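PDB 6FUV: solute Binding Protein, BlMnBP1 in complex with mannotriose from Bifidobacterium, which probably captures manno-oligosaccharides such as beta-mannotriose outside the cell and delivers them to an ABC transporter for uptake. Local coordinates for residues A262-G267 and P272-A277. Sequence-based numbering, arbitrary orientation.
Sequences ATMVLG and PQMKQA. With BMA (beta-D-mannopyranose), chain B.
M274 pushes its terminal methyl from the helix into a tight, buried apolar junction with M264 and L266. Its CE lies 3.5 Å from M264 CE and 3.5 Å from L266 CD1, both closer than usual carbon contact, and M274 SD stands 3.6 Å from M264 CE. Extended beyond CG (chi3 -176°), M274 meets an M264 that bends at its thioether (chi3 -73°), bringing its CE against the SD-CE end of M274; together they bridge the 10.6 Å between M264 CA and M274 CA. Long, unbranched methionines suit this bridging, while the branch of L266 offers one methyl, CD1, at about a right angle. By contrast, Q273 touches nothing of 262-267; in the glycan pocket it accepts from beta-D-mannopyranose O2 at OE1 (2.6 Å) and donates NE2 to O3 (2.9 Å, 169°), its planar amide gripping neighbouring hydroxyls. A leucine here would probably cost the sugar both bonds and weaken the hold on it. P272, K275, Q276 and A277 form the more open side. M256 of helix 249-257 touches both methionines, so that helix packs against the junction of pocket-bearing helix 270-275 with strand 261-264, whose M264 pairs with V137 of strand 135-139.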
ATOM      1  N   ALA A 262       9.676  15.594 -10.389  1.00 20.07           N
ATOM      2  CA  ALA A 262      10.894  15.150  -9.732  1.00 18.96           C
ATOM      3  C   ALA A 262      10.610  14.074  -8.679  1.00 22.62           C
ATOM      4  O   ALA A 262      11.338  13.071  -8.602  1.00 15.21           O
ATOM      5  CB  ALA A 262      11.609  16.354  -9.089  1.00 27.32           C
ATOM      6  N   THR A 263       9.599  14.286  -7.822  1.00 16.30           N
ATOM      7  CA  THR A 263       9.302  13.326  -6.766  1.00 14.84           C
ATOM      8  C   THR A 263       7.798  13.074  -6.636  1.00 15.22           C
ATOM      9  O   THR A 263       6.969  13.970  -6.837  1.00 12.97           O
ATOM     10  CB  THR A 263       9.783  13.776  -5.388  1.00 16.35           C
ATOM     11  OG1 THR A 263       9.002  14.916  -4.970  1.00 18.58           O
ATOM     12  CG2 THR A 263      11.251  14.088  -5.341  1.00 20.20           C
ATOM     13  N   MET A 264       7.445  11.840  -6.256  1.00 12.36           N
ATOM     14  CA  MET A 264       6.109  11.501  -5.784  1.00 15.36           C
ATOM     15  C   MET A 264       6.220  10.529  -4.613  1.00 12.54           C
ATOM     16  O   MET A 264       7.041   9.606  -4.626  1.00 16.77           O
ATOM     17  CB  MET A 264       5.262  10.912  -6.887  1.00 15.93           C
ATOM     18  CG  MET A 264       4.577  11.971  -7.790  1.00 22.08           C
ATOM     19  SD  MET A 264       3.587  11.311  -9.125  1.00 26.45           S
ATOM     20  CE  MET A 264       4.782  10.705 -10.251  1.00 17.64           C
ATOM     21  N   VAL A 265       5.386  10.751  -3.604  1.00 14.08           N
ATOM     22  CA  VAL A 265       5.416  10.014  -2.347  1.00 14.37           C
ATOM     23  C   VAL A 265       4.490   8.810  -2.461  1.00 15.77           C
ATOM     24  O   VAL A 265       3.275   8.911  -2.343  1.00 10.35           O
ATOM     25  CB  VAL A 265       5.043  10.935  -1.189  1.00 15.18           C
ATOM     26  CG1 VAL A 265       4.780  10.174   0.075  1.00 17.32           C
ATOM     27  CG2 VAL A 265       6.153  11.945  -0.966  1.00 14.96           C
ATOM     28  N   LEU A 266       5.088   7.668  -2.772  1.00 16.24           N
ATOM     29  CA  LEU A 266       4.355   6.466  -3.146  1.00 20.11           C
ATOM     30  C   LEU A 266       5.131   5.225  -2.711  1.00 20.84           C
ATOM     31  O   LEU A 266       6.334   5.282  -2.469  1.00 15.74           O
ATOM     32  CB  LEU A 266       4.137   6.419  -4.663  1.00 13.05           C
ATOM     33  CG  LEU A 266       3.297   7.534  -5.291  1.00 20.07           C
ATOM     34  CD1 LEU A 266       3.496   7.701  -6.824  1.00 22.00           C
ATOM     35  CD2 LEU A 266       1.861   7.227  -4.991  1.00 14.43           C
ATOM     36  N   GLY A 267       4.430   4.077  -2.677  1.00 21.73           N
ATOM     37  CA  GLY A 267       5.063   2.815  -2.352  1.00 16.62           C
ATOM     38  C   GLY A 267       5.882   2.242  -3.503  1.00 20.12           C
ATOM     39  O   GLY A 267       5.848   2.750  -4.635  1.00 16.94           O
ATOM     40  N   PRO A 272       8.012   0.289 -10.844  1.00 13.80           N
ATOM     41  CA  PRO A 272       8.000  -0.273 -12.197  1.00 16.31           C
ATOM     42  C   PRO A 272       6.962   0.381 -13.098  1.00 17.53           C
ATOM     43  O   PRO A 272       7.215   0.487 -14.298  1.00 23.35           O
ATOM     44  CB  PRO A 272       7.745  -1.775 -11.962  1.00 15.01           C
ATOM     45  CG  PRO A 272       7.256  -1.889 -10.519  1.00 14.93           C
ATOM     46  CD  PRO A 272       7.953  -0.753  -9.811  1.00 15.05           C
ATOM     47  N   GLN A 273       5.806   0.788 -12.561  1.00 14.11           N
ATOM     48  CA  GLN A 273       4.772   1.380 -13.400  1.00 11.88           C
ATOM     49  C   GLN A 273       5.304   2.652 -14.046  1.00 24.71           C
ATOM     50  O   GLN A 273       4.946   2.981 -15.178  1.00 18.04           O
ATOM     51  CB  GLN A 273       3.497   1.704 -12.589  1.00 17.37           C
ATOM     52  CG  GLN A 273       2.795   0.521 -11.942  1.00 17.80           C
ATOM     53  CD  GLN A 273       1.437   0.828 -11.343  1.00 15.86           C
ATOM     54  OE1 GLN A 273       0.808   1.817 -11.644  1.00 13.60           O
ATOM     55  NE2 GLN A 273       0.975  -0.061 -10.509  1.00 17.42           N
ATOM     56  N   MET A 274       6.118   3.418 -13.324  1.00 24.30           N
ATOM     57  CA  MET A 274       6.657   4.643 -13.881  1.00 22.26           C
ATOM     58  C   MET A 274       7.949   4.428 -14.651  1.00 16.90           C
ATOM     59  O   MET A 274       8.214   5.183 -15.581  1.00 21.42           O
ATOM     60  CB  MET A 274       6.854   5.637 -12.751  1.00 15.62           C
ATOM     61  CG  MET A 274       5.534   6.024 -12.089  1.00 18.33           C
ATOM     62  SD  MET A 274       5.665   7.280 -10.837  1.00 19.98           S
ATOM     63  CE  MET A 274       3.982   7.342 -10.250  1.00 14.68           C
ATOM     64  N   LYS A 275       8.757   3.429 -14.278  1.00 16.61           N
ATOM     65  CA  LYS A 275       9.877   3.028 -15.112  1.00 19.38           C
ATOM     66  C   LYS A 275       9.403   2.677 -16.506  1.00 23.86           C
ATOM     67  O   LYS A 275      10.038   3.067 -17.490  1.00 26.82           O
ATOM     68  CB  LYS A 275      10.602   1.840 -14.492  1.00 15.99           C
ATOM     69  CG  LYS A 275      11.592   2.143 -13.406  1.00 14.59           C
ATOM     70  CD  LYS A 275      12.371   0.849 -12.962  1.00 17.49           C
ATOM     71  CE  LYS A 275      13.515   1.146 -11.994  1.00 11.16           C
ATOM     72  NZ  LYS A 275      14.487   2.176 -12.524  1.00 21.17           N
ATOM     73  N   GLN A 276       8.273   1.958 -16.594  1.00 27.08           N
ATOM     74  CA  GLN A 276       7.697   1.463 -17.839  1.00 17.44           C
ATOM     75  C   GLN A 276       6.913   2.513 -18.607  1.00 23.84           C
ATOM     76  O   GLN A 276       6.559   2.271 -19.755  1.00 26.21           O
ATOM     77  CB  GLN A 276       6.730   0.296 -17.562  1.00 33.45           C
ATOM     78  CG  GLN A 276       7.294  -0.982 -16.969  1.00 27.69           C
ATOM     79  CD  GLN A 276       6.143  -1.932 -16.433  1.00 31.02           C
ATOM     80  OE1 GLN A 276       4.943  -1.573 -16.437  1.00 27.76           O
ATOM     81  NE2 GLN A 276       6.527  -3.092 -15.918  1.00 20.76           N
ATOM     82  N   ALA A 277       6.581   3.634 -18.004  1.00 26.03           N
ATOM     83  CA  ALA A 277       5.708   4.616 -18.620  1.00 30.28           C
ATOM     84  C   ALA A 277       6.420   5.488 -19.620  1.00 22.75           C
ATOM     85  O   ALA A 277       5.857   6.432 -20.152  1.00 21.98           O
ATOM     86  CB  ALA A 277       5.063   5.474 -17.527  1.00 17.05           C
TER
HETATM   87  C1  BMA B   1      -3.790   1.872 -12.347  1.00 16.25           C
HETATM   88  C2  BMA B   1      -2.501   1.491 -11.617  1.00 14.58           C
HETATM   89  C3  BMA B   1      -2.869   1.035 -10.186  1.00 11.94           C
HETATM   90  C4  BMA B   1      -3.639   2.176  -9.485  1.00 17.42           C
HETATM   91  C5  BMA B   1      -4.828   2.631 -10.343  1.00 18.13           C
HETATM   92  C6  BMA B   1      -5.582   3.852  -9.744  1.00 17.56           C
HETATM   93  O1  BMA B   1      -3.430   2.293 -13.596  1.00 19.68           O
HETATM   94  O2  BMA B   1      -1.636   2.629 -11.476  1.00 16.08           O
HETATM   95  O3  BMA B   1      -1.710   0.601  -9.506  1.00 15.27           O
HETATM   96  O4  BMA B   1      -4.212   1.790  -8.229  1.00 15.32           O
HETATM   97  O5  BMA B   1      -4.381   2.952 -11.683  1.00 16.30           O
HETATM   98  O6  BMA B   1      -6.801   4.049 -10.451  1.00 19.62           O